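Local coordinates for uncharacterized protein PA2218 (Pseudomonas aeruginosa, PDB 2HDW) that is uncharacterised but adopts the alpha/beta hydrolase fold and probably acts as a hydrolase on a substrate not yet identified, at residues K193-S201 with I359-L367; I301-L311 with S323-P333. One frame throughout, in Å; residues are numbered along the deposited sequence.

Interaction 1. Residues K193-S201 with I359-L367; sequences KRVKAVVTS and IAGFFDEHL
Ala197 and Val199 press against Phe362, Phe363 and His366 in an apolar helix-on-sheet contact: the C-terminal helix 356-366 packs on one face of the central sheet of this alpha/beta hydrolase fold, against strand 197-201. The short strand and helix segments run nearly antiparallel, at 168°, with their axes 9.2 Å apart. Both alternate strand residues on this face aim their side chains at the helix, while Val198 between them turns to the other face, against Leu186 and Val189 of helix 180-191.

The methyl of Ala197 meets two residues one turn apart on the helix, with its CB 3.7 Å from Phe362 CE2 and equally 3.7 Å from His366 CB. Val199 reaches the aromatic pair with one branch. Its CG2, set anti to the carbonyl carbon, comes within 3.3 Å of Phe362 CD2, a close approach, and 3.7 Å from Phe363 CZ. The Phe362 ring in turn places CD2 over the centre of the Phe363 ring, 3.8 Å above its plane. Phe363 also turns its edge to the strand, CE1 lying 3.8 Å from Ala197 O near the ring plane. At the chain end Leu367 CD1 closes on Lys196 CB at 4.0 Å; the lysine then bends away, and its NZ forms a salt bridge with Glu171.

No hydrogen bond crosses between the segments. The strand's backbone bonds go to its sheet neighbours and the helix's run along its own turns, so cohesion here rests on the fit of aliphatic and aromatic surfaces.

Interaction 2. Residues I301-L311 with S323-P333; sequences IKEISPRPILL and SETAYAAAAEP
Ile301 packs on Ala326, Ala329 and Ala330, the last just past the helix end, and Leu311 on Ala326; these small side chains let larger ones come close to the backbone. With CG1 anti to the backbone N (chi1 -172°), Ile301 extends CD1 to 3.9 Å from Ala330 CB, while its other branch, CG2, lies alongside Ala329. Ile309 brings its own CD1 to the same Ala330 CB, so the two isoleucine ends converge on one methyl. Further along the strand, Leu311 directs CD2 at Ala326 CB, 3.6 Å away, and CD1 approaches the Tyr327 ring at its edge. The extended chain of Lys302 runs past the last helical turn by Ala329 O.

Beyond the helix hydrogen bonds join the packing. Ser305 OG donates to Glu332 O at 2.7 Å, in the carbonyl plane. The ring of Pro333, which follows a cis peptide, packs its CG against Pro308 CB at 3.9 Å and lies over the carbonyl of Pro306, itself preceded by a cis peptide. Ile309 N then donates to Pro333 O at 3.1 Å, with the donor tilted 31° from the carbonyl plane; Pro308 CA makes a CH...O contact to the same oxygen. Two waters fill in: one links Ile301 O to Ala331 N, the other Arg307 O to Ala331 O.

The contact joins strand 309-314 and helix 320-329 of a beta-alpha-beta unit completed by strand 334-339. Methyl packing seats the helix, whereas the chain leaving it is fixed by one side-chain and one backbone hydrogen bond and by two waters, which give its polar groups partners as it turns into the edge strand.

Overall arrangement
Interactions 1 and 2 meet at adjacent parallel strands, 197-201 and 309-314, and lie about 13 Å apart, centre to centre. Along the chain, interaction 2 is nested within the loop that interaction 1 closes. The two helices cover opposite faces of the sheet: Leu310 turns toward helix 356-366 of interaction 1, touching Phe362, whereas Leu311 faces helix 320-329. Interaction 1 is the more buried, aromatic and aliphatic, and has no hydrogen bond between its segments. Interaction 2, partly buried near the sheet edge, mixes alanine packing with direct and water-mediated bonds. Arg307 joins them, its NH1 probably donating to Val195 O at 2.9 Å, and Thr200 N probably bonds Leu310 O.

Interaction 1. Residues K193-S201 with I359-L367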
loop_
_atom_site.group_PDB
_atom_site.type_symbol
_atom_site.label_atom_id
_atom_site.label_comp_id
_atom_site.label_asym_id
_atom_site.label_seq_id
_atom_site.Cartn_x
_atom_site.Cartn_y
_atom_site.Cartn_z
ATOM N N LYS A 193 -17.600 6.058 0.330
ATOM C CA LYS A 193 -18.034 7.055 1.301
ATOM C C LYS A 193 -18.002 6.622 2.768
ATOM O O LYS A 193 -18.190 7.446 3.665
ATOM C CB LYS A 193 -19.437 7.546 0.936
ATOM C CG LYS A 193 -19.546 8.041 -0.505
ATOM C CD LYS A 193 -18.514 9.129 -0.807
ATOM C CE LYS A 193 -18.651 9.632 -2.249
ATOM N NZ LYS A 193 -17.612 10.640 -2.614
ATOM N N ARG A 194 -17.771 5.336 3.013
ATOM C CA ARG A 194 -17.698 4.835 4.383
ATOM C C ARG A 194 -16.405 5.290 5.068
ATOM O O ARG A 194 -16.384 5.495 6.280
ATOM C CB ARG A 194 -17.768 3.309 4.391
ATOM C CG ARG A 194 -19.032 2.724 3.776
ATOM C CD ARG A 194 -18.922 1.216 3.681
ATOM N NE ARG A 194 -17.786 0.825 2.855
ATOM C CZ ARG A 194 -17.314 -0.413 2.760
ATOM N NH1 ARG A 194 -17.884 -1.401 3.442
ATOM N NH2 ARG A 194 -16.247 -0.659 2.000
ATOM N N VAL A 195 -15.328 5.446 4.294
ATOM C CA VAL A 195 -14.038 5.862 4.845
ATOM C C VAL A 195 -14.094 7.352 5.199
ATOM O O VAL A 195 -14.285 8.208 4.329
ATOM C CB VAL A 195 -12.891 5.583 3.843
ATOM C CG1 VAL A 195 -11.548 5.857 4.494
ATOM C CG2 VAL A 195 -12.960 4.132 3.368
ATOM N N LYS A 196 -13.923 7.643 6.486
ATOM C CA LYS A 196 -14.021 9.004 7.013
ATOM C C LYS A 196 -12.833 9.945 6.850
ATOM O O LYS A 196 -13.012 11.160 6.818
ATOM C CB LYS A 196 -14.390 8.945 8.500
ATOM C CG LYS A 196 -15.712 8.251 8.794
ATOM C CD LYS A 196 -16.865 8.890 8.030
ATOM C CE LYS A 196 -18.212 8.531 8.652
ATOM N NZ LYS A 196 -18.419 7.068 8.730
ATOM N N ALA A 197 -11.630 9.396 6.771
ATOM C CA ALA A 197 -10.433 10.217 6.631
ATOM C C ALA A 197 -9.341 9.358 6.022
ATOM O O ALA A 197 -9.406 8.133 6.098
ATOM C CB ALA A 197 -9.992 10.745 7.998
ATOM N N VAL A 198 -8.339 10.002 5.429
ATOM C CA VAL A 198 -7.255 9.282 4.779
ATOM C C VAL A 198 -5.903 9.976 4.915
ATOM O O VAL A 198 -5.794 11.196 4.775
ATOM C CB VAL A 198 -7.549 9.090 3.260
ATOM C CG1 VAL A 198 -7.705 10.453 2.580
ATOM C CG2 VAL A 198 -6.428 8.294 2.601
ATOM N N VAL A 199 -4.884 9.168 5.192
ATOM C CA VAL A 199 -3.502 9.623 5.322
ATOM C C VAL A 199 -2.677 8.839 4.314
ATOM O O VAL A 199 -2.919 7.654 4.117
ATOM C CB VAL A 199 -2.917 9.299 6.720
ATOM C CG1 VAL A 199 -1.385 9.405 6.683
ATOM C CG2 VAL A 199 -3.478 10.244 7.755
ATOM N N THR A 200 -1.723 9.497 3.660
ATOM C CA THR A 200 -0.844 8.803 2.728
ATOM C C THR A 200 0.567 9.041 3.247
ATOM O O THR A 200 0.858 10.108 3.793
ATOM C CB THR A 200 -0.939 9.348 1.280
ATOM O OG1 THR A 200 -0.619 10.745 1.260
ATOM C CG2 THR A 200 -2.334 9.126 0.712
ATOM N N SER A 201 1.435 8.047 3.105
ATOM C CA SER A 201 2.808 8.193 3.570
ATOM C C SER A 201 3.784 7.929 2.425
ATOM O O SER A 201 3.744 6.865 1.805
ATOM C CB SER A 201 3.080 7.226 4.727
ATOM O OG SER A 201 4.333 7.498 5.336
ATOM N N ILE A 359 -0.257 11.212 13.076
ATOM C CA ILE A 359 -1.175 10.316 12.399
ATOM C C ILE A 359 -2.283 9.901 13.372
ATOM O O ILE A 359 -3.461 9.931 13.020
ATOM C CB ILE A 359 -0.437 9.076 11.847
ATOM C CG1 ILE A 359 0.572 9.518 10.776
ATOM C CG2 ILE A 359 -1.436 8.094 11.261
ATOM C CD1 ILE A 359 1.422 8.396 10.201
ATOM N N ALA A 360 -1.907 9.540 14.597
ATOM C CA ALA A 360 -2.887 9.145 15.605
ATOM C C ALA A 360 -3.790 10.339 15.939
ATOM O O ALA A 360 -5.013 10.200 16.050
ATOM C CB ALA A 360 -2.173 8.658 16.871
ATOM N N GLY A 361 -3.176 11.509 16.107
ATOM C CA GLY A 361 -3.936 12.706 16.422
ATOM C C GLY A 361 -4.923 13.022 15.313
ATOM O O GLY A 361 -6.052 13.443 15.566
ATOM N N PHE A 362 -4.491 12.815 14.074
ATOM C CA PHE A 362 -5.329 13.060 12.906
ATOM C C PHE A 362 -6.581 12.183 12.956
ATOM O O PHE A 362 -7.707 12.679 12.861
ATOM C CB PHE A 362 -4.533 12.747 11.636
ATOM C CG PHE A 362 -5.326 12.869 10.364
ATOM C CD1 PHE A 362 -5.587 14.115 9.807
ATOM C CD2 PHE A 362 -5.767 11.730 9.696
ATOM C CE1 PHE A 362 -6.273 14.226 8.594
ATOM C CE2 PHE A 362 -6.456 11.828 8.481
ATOM C CZ PHE A 362 -6.706 13.079 7.930
ATOM N N PHE A 363 -6.387 10.876 13.103
ATOM C CA PHE A 363 -7.527 9.972 13.147
ATOM C C PHE A 363 -8.341 10.111 14.427
ATOM O O PHE A 363 -9.546 9.890 14.408
ATOM C CB PHE A 363 -7.077 8.521 12.947
ATOM C CG PHE A 363 -6.653 8.210 11.534
ATOM C CD1 PHE A 363 -7.546 8.369 10.478
ATOM C CD2 PHE A 363 -5.364 7.758 11.260
ATOM C CE1 PHE A 363 -7.165 8.080 9.163
ATOM C CE2 PHE A 363 -4.968 7.465 9.951
ATOM C CZ PHE A 363 -5.871 7.626 8.902
ATOM N N ASP A 364 -7.700 10.478 15.535
ATOM C CA ASP A 364 -8.451 10.652 16.781
ATOM C C ASP A 364 -9.529 11.710 16.567
ATOM O O ASP A 364 -10.663 11.559 17.013
ATOM C CB ASP A 364 -7.546 11.099 17.938
ATOM C CG ASP A 364 -6.777 9.946 18.567
ATOM O OD1 ASP A 364 -7.349 8.840 18.687
ATOM O OD2 ASP A 364 -5.603 10.145 18.955
ATOM N N GLU A 365 -9.172 12.783 15.873
ATOM C CA GLU A 365 -10.129 13.847 15.625
ATOM C C GLU A 365 -11.169 13.494 14.579
ATOM O O GLU A 365 -12.363 13.696 14.786
ATOM C CB GLU A 365 -9.430 15.123 15.168
ATOM C CG GLU A 365 -10.410 16.277 15.047
ATOM C CD GLU A 365 -9.866 17.448 14.279
ATOM O OE1 GLU A 365 -8.710 17.846 14.537
ATOM O OE2 GLU A 365 -10.604 17.979 13.423
ATOM N N HIS A 366 -10.715 12.957 13.455
ATOM C CA HIS A 366 -11.620 12.642 12.360
ATOM C C HIS A 366 -12.408 11.338 12.426
ATOM O O HIS A 366 -13.396 11.179 11.711
ATOM C CB HIS A 366 -10.848 12.732 11.043
ATOM C CG HIS A 366 -10.205 14.067 10.828
ATOM N ND1 HIS A 366 -10.921 15.244 10.828
ATOM C CD2 HIS A 366 -8.911 14.412 10.630
ATOM C CE1 HIS A 366 -10.095 16.258 10.640
ATOM N NE2 HIS A 366 -8.871 15.780 10.517
ATOM N N LEU A 367 -11.984 10.402 13.265
ATOM C CA LEU A 367 -12.716 9.149 13.387
ATOM C C LEU A 367 -13.606 9.184 14.630
ATOM O O LEU A 367 -13.959 8.104 15.142
ATOM C CB LEU A 367 -11.738 7.973 13.456
ATOM C CG LEU A 367 -11.445 7.237 12.141
ATOM C CD1 LEU A 367 -11.342 8.209 10.980
ATOM C CD2 LEU A 367 -10.175 6.423 12.295
ATOM O OXT LEU A 367 -13.957 10.302 15.067
#

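Interaction 2. Residues I301-L311 with S323-P333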
loop_
_atom_site.group_PDB
_atom_site.type_symbol
_atom_site.label_atom_id
_atom_site.label_comp_id
_atom_site.label_asym_id
_atom_site.label_seq_id
_atom_site.Cartn_x
_atom_site.Cartn_y
_atom_site.Cartn_z
ATOM N N ILE A 301 -10.359 12.582 -7.013
ATOM C CA ILE A 301 -9.725 12.941 -5.753
ATOM C C ILE A 301 -10.390 14.109 -5.019
ATOM O O ILE A 301 -10.395 14.147 -3.792
ATOM C CB ILE A 301 -8.223 13.244 -5.976
ATOM C CG1 ILE A 301 -7.526 13.424 -4.630
ATOM C CG2 ILE A 301 -8.060 14.476 -6.869
ATOM C CD1 ILE A 301 -6.023 13.541 -4.733
ATOM N N LYS A 302 -10.961 15.055 -5.760
ATOM C CA LYS A 302 -11.614 16.203 -5.136
ATOM C C LYS A 302 -12.911 15.821 -4.430
ATOM O O LYS A 302 -13.451 16.606 -3.645
ATOM C CB LYS A 302 -11.907 17.290 -6.174
ATOM C CG LYS A 302 -10.668 17.986 -6.712
ATOM C CD LYS A 302 -11.041 18.995 -7.798
ATOM C CE LYS A 302 -9.824 19.771 -8.283
ATOM N NZ LYS A 302 -10.149 20.675 -9.428
ATOM N N GLU A 303 -13.402 14.616 -4.707
ATOM C CA GLU A 303 -14.635 14.147 -4.094
ATOM C C GLU A 303 -14.420 13.447 -2.764
ATOM O O GLU A 303 -15.334 12.825 -2.218
ATOM C CB GLU A 303 -15.418 13.272 -5.078
ATOM C CG GLU A 303 -16.033 14.122 -6.190
ATOM C CD GLU A 303 -16.771 13.318 -7.235
ATOM O OE1 GLU A 303 -17.375 12.284 -6.888
ATOM O OE2 GLU A 303 -16.756 13.737 -8.410
ATOM N N ILE A 304 -13.199 13.549 -2.251
ATOM C CA ILE A 304 -12.892 13.010 -0.938
ATOM C C ILE A 304 -13.472 14.078 -0.009
ATOM O O ILE A 304 -14.072 13.769 1.024
ATOM C CB ILE A 304 -11.360 12.865 -0.723
ATOM C CG1 ILE A 304 -10.855 11.625 -1.476
ATOM C CG2 ILE A 304 -11.039 12.741 0.768
ATOM C CD1 ILE A 304 -9.337 11.493 -1.525
ATOM N N SER A 305 -13.307 15.342 -0.393
ATOM C CA SER A 305 -13.850 16.447 0.406
ATOM C C SER A 305 -15.365 16.231 0.479
ATOM O O SER A 305 -15.958 15.700 -0.461
ATOM C CB SER A 305 -13.545 17.786 -0.270
ATOM O OG SER A 305 -14.153 18.869 0.421
ATOM N N PRO A 306 -16.021 16.671 1.571
ATOM C CA PRO A 306 -15.537 17.360 2.775
ATOM C C PRO A 306 -14.637 16.557 3.717
ATOM O O PRO A 306 -14.155 17.104 4.710
ATOM C CB PRO A 306 -16.830 17.790 3.482
ATOM C CG PRO A 306 -17.855 17.782 2.400
ATOM C CD PRO A 306 -17.487 16.570 1.599
ATOM N N ARG A 307 -14.430 15.273 3.441
ATOM C CA ARG A 307 -13.564 14.451 4.298
ATOM C C ARG A 307 -12.117 14.936 4.150
ATOM O O ARG A 307 -11.709 15.342 3.068
ATOM C CB ARG A 307 -13.680 12.974 3.915
ATOM C CG ARG A 307 -15.042 12.371 4.241
ATOM C CD ARG A 307 -15.245 11.046 3.524
ATOM N NE ARG A 307 -15.283 11.219 2.070
ATOM C CZ ARG A 307 -15.161 10.222 1.195
ATOM N NH1 ARG A 307 -14.988 8.978 1.624
ATOM N NH2 ARG A 307 -15.211 10.468 -0.109
ATOM N N PRO A 308 -11.324 14.875 5.237
ATOM C CA PRO A 308 -9.926 15.311 5.286
ATOM C C PRO A 308 -8.844 14.372 4.754
ATOM O O PRO A 308 -8.935 13.149 4.881
ATOM C CB PRO A 308 -9.728 15.598 6.764
ATOM C CG PRO A 308 -10.462 14.441 7.381
ATOM C CD PRO A 308 -11.752 14.377 6.558
ATOM N N ILE A 309 -7.807 14.982 4.182
ATOM C CA ILE A 309 -6.658 14.261 3.640
ATOM C C ILE A 309 -5.381 14.825 4.250
ATOM O O ILE A 309 -5.214 16.041 4.338
ATOM C CB ILE A 309 -6.506 14.444 2.118
ATOM C CG1 ILE A 309 -7.747 13.950 1.378
ATOM C CG2 ILE A 309 -5.290 13.678 1.634
ATOM C CD1 ILE A 309 -7.678 14.226 -0.109
ATOM N N LEU A 310 -4.489 13.937 4.674
ATOM C CA LEU A 310 -3.203 14.342 5.227
ATOM C C LEU A 310 -2.143 13.563 4.457
ATOM O O LEU A 310 -2.013 12.354 4.627
ATOM C CB LEU A 310 -3.110 14.003 6.722
ATOM C CG LEU A 310 -1.706 14.141 7.337
ATOM C CD1 LEU A 310 -1.207 15.578 7.175
ATOM C CD2 LEU A 310 -1.731 13.750 8.809
ATOM N N LEU A 311 -1.409 14.240 3.585
ATOM C CA LEU A 311 -0.361 13.573 2.827
ATOM C C LEU A 311 0.957 13.865 3.537
ATOM O O LEU A 311 1.300 15.023 3.766
ATOM C CB LEU A 311 -0.329 14.088 1.385
ATOM C CG LEU A 311 -1.656 13.939 0.628
ATOM C CD1 LEU A 311 -2.452 15.227 0.780
ATOM C CD2 LEU A 311 -1.399 13.669 -0.858
ATOM N N SER A 323 3.276 13.464 -3.924
ATOM C CA SER A 323 2.366 14.047 -2.938
ATOM C C SER A 323 2.038 15.497 -3.278
ATOM O O SER A 323 0.941 15.983 -2.987
ATOM C CB SER A 323 2.981 13.988 -1.542
ATOM O OG SER A 323 3.117 12.653 -1.111
ATOM N N GLU A 324 2.996 16.191 -3.886
ATOM C CA GLU A 324 2.796 17.585 -4.259
ATOM C C GLU A 324 1.764 17.668 -5.375
ATOM O O GLU A 324 0.967 18.605 -5.420
ATOM C CB GLU A 324 4.118 18.205 -4.702
ATOM C CG GLU A 324 5.173 18.160 -3.617
ATOM C CD GLU A 324 6.493 18.757 -4.053
ATOM O OE1 GLU A 324 6.929 18.460 -5.181
ATOM O OE2 GLU A 324 7.094 19.515 -3.264
ATOM N N THR A 325 1.782 16.679 -6.264
ATOM C CA THR A 325 0.830 16.613 -7.370
ATOM C C THR A 325 -0.551 16.282 -6.797
ATOM O O THR A 325 -1.541 16.932 -7.123
ATOM C CB THR A 325 1.237 15.519 -8.406
ATOM O OG1 THR A 325 2.414 15.939 -9.110
ATOM C CG2 THR A 325 0.119 15.278 -9.418
ATOM N N ALA A 326 -0.608 15.276 -5.928
ATOM C CA ALA A 326 -1.872 14.872 -5.323
ATOM C C ALA A 326 -2.454 16.003 -4.476
ATOM O O ALA A 326 -3.656 16.265 -4.519
ATOM C CB ALA A 326 -1.670 13.617 -4.471
ATOM N N TYR A 327 -1.602 16.679 -3.709
ATOM C CA TYR A 327 -2.061 17.780 -2.876
ATOM C C TYR A 327 -2.679 18.883 -3.732
ATOM O O TYR A 327 -3.734 19.413 -3.397
ATOM C CB TYR A 327 -0.905 18.355 -2.061
ATOM C CG TYR A 327 -1.275 19.581 -1.255
ATOM C CD1 TYR A 327 -2.014 19.474 -0.076
ATOM C CD2 TYR A 327 -0.884 20.851 -1.673
ATOM C CE1 TYR A 327 -2.354 20.606 0.670
ATOM C CE2 TYR A 327 -1.214 21.991 -0.939
ATOM C CZ TYR A 327 -1.946 21.861 0.231
ATOM O OH TYR A 327 -2.244 22.981 0.970
ATOM N N ALA A 328 -2.026 19.225 -4.841
ATOM C CA ALA A 328 -2.540 20.278 -5.716
ATOM C C ALA A 328 -3.861 19.870 -6.353
ATOM O O ALA A 328 -4.752 20.706 -6.546
ATOM C CB ALA A 328 -1.523 20.610 -6.804
ATOM N N ALA A 329 -3.984 18.584 -6.671
ATOM C CA ALA A 329 -5.193 18.049 -7.289
ATOM C C ALA A 329 -6.364 17.939 -6.324
ATOM O O ALA A 329 -7.521 18.043 -6.733
ATOM C CB ALA A 329 -4.902 16.681 -7.889
ATOM N N ALA A 330 -6.063 17.727 -5.045
ATOM C CA ALA A 330 -7.091 17.574 -4.017
ATOM C C ALA A 330 -7.782 18.876 -3.628
ATOM O O ALA A 330 -7.361 19.959 -4.025
ATOM C CB ALA A 330 -6.482 16.929 -2.778
ATOM N N ALA A 331 -8.844 18.756 -2.834
ATOM C CA ALA A 331 -9.610 19.906 -2.365
ATOM C C ALA A 331 -9.550 19.942 -0.843
ATOM O O ALA A 331 -9.264 18.928 -0.212
ATOM C CB ALA A 331 -11.061 19.786 -2.825
ATOM N N GLU A 332 -9.809 21.105 -0.250
ATOM C CA GLU A 332 -9.795 21.216 1.207
ATOM C C GLU A 332 -10.978 20.404 1.732
ATOM O O GLU A 332 -11.995 20.277 1.058
ATOM C CB GLU A 332 -9.936 22.680 1.644
ATOM C CG GLU A 332 -8.757 23.577 1.259
ATOM C CD GLU A 332 -7.489 23.283 2.048
ATOM O OE1 GLU A 332 -6.434 23.864 1.709
ATOM O OE2 GLU A 332 -7.539 22.483 3.006
ATOM N N PRO A 333 -10.859 19.835 2.940
ATOM C CA PRO A 333 -9.692 19.912 3.826
ATOM C C PRO A 333 -8.534 19.009 3.405
ATOM O O PRO A 333 -8.706 17.800 3.218
ATOM C CB PRO A 333 -10.269 19.523 5.181
ATOM C CG PRO A 333 -11.323 18.523 4.809
ATOM C CD PRO A 333 -11.978 19.133 3.595
HETATM O O HOH W 1 -10.220 16.329 -2.042
HETATM O O HOH W 2 -10.488 16.497 0.844
#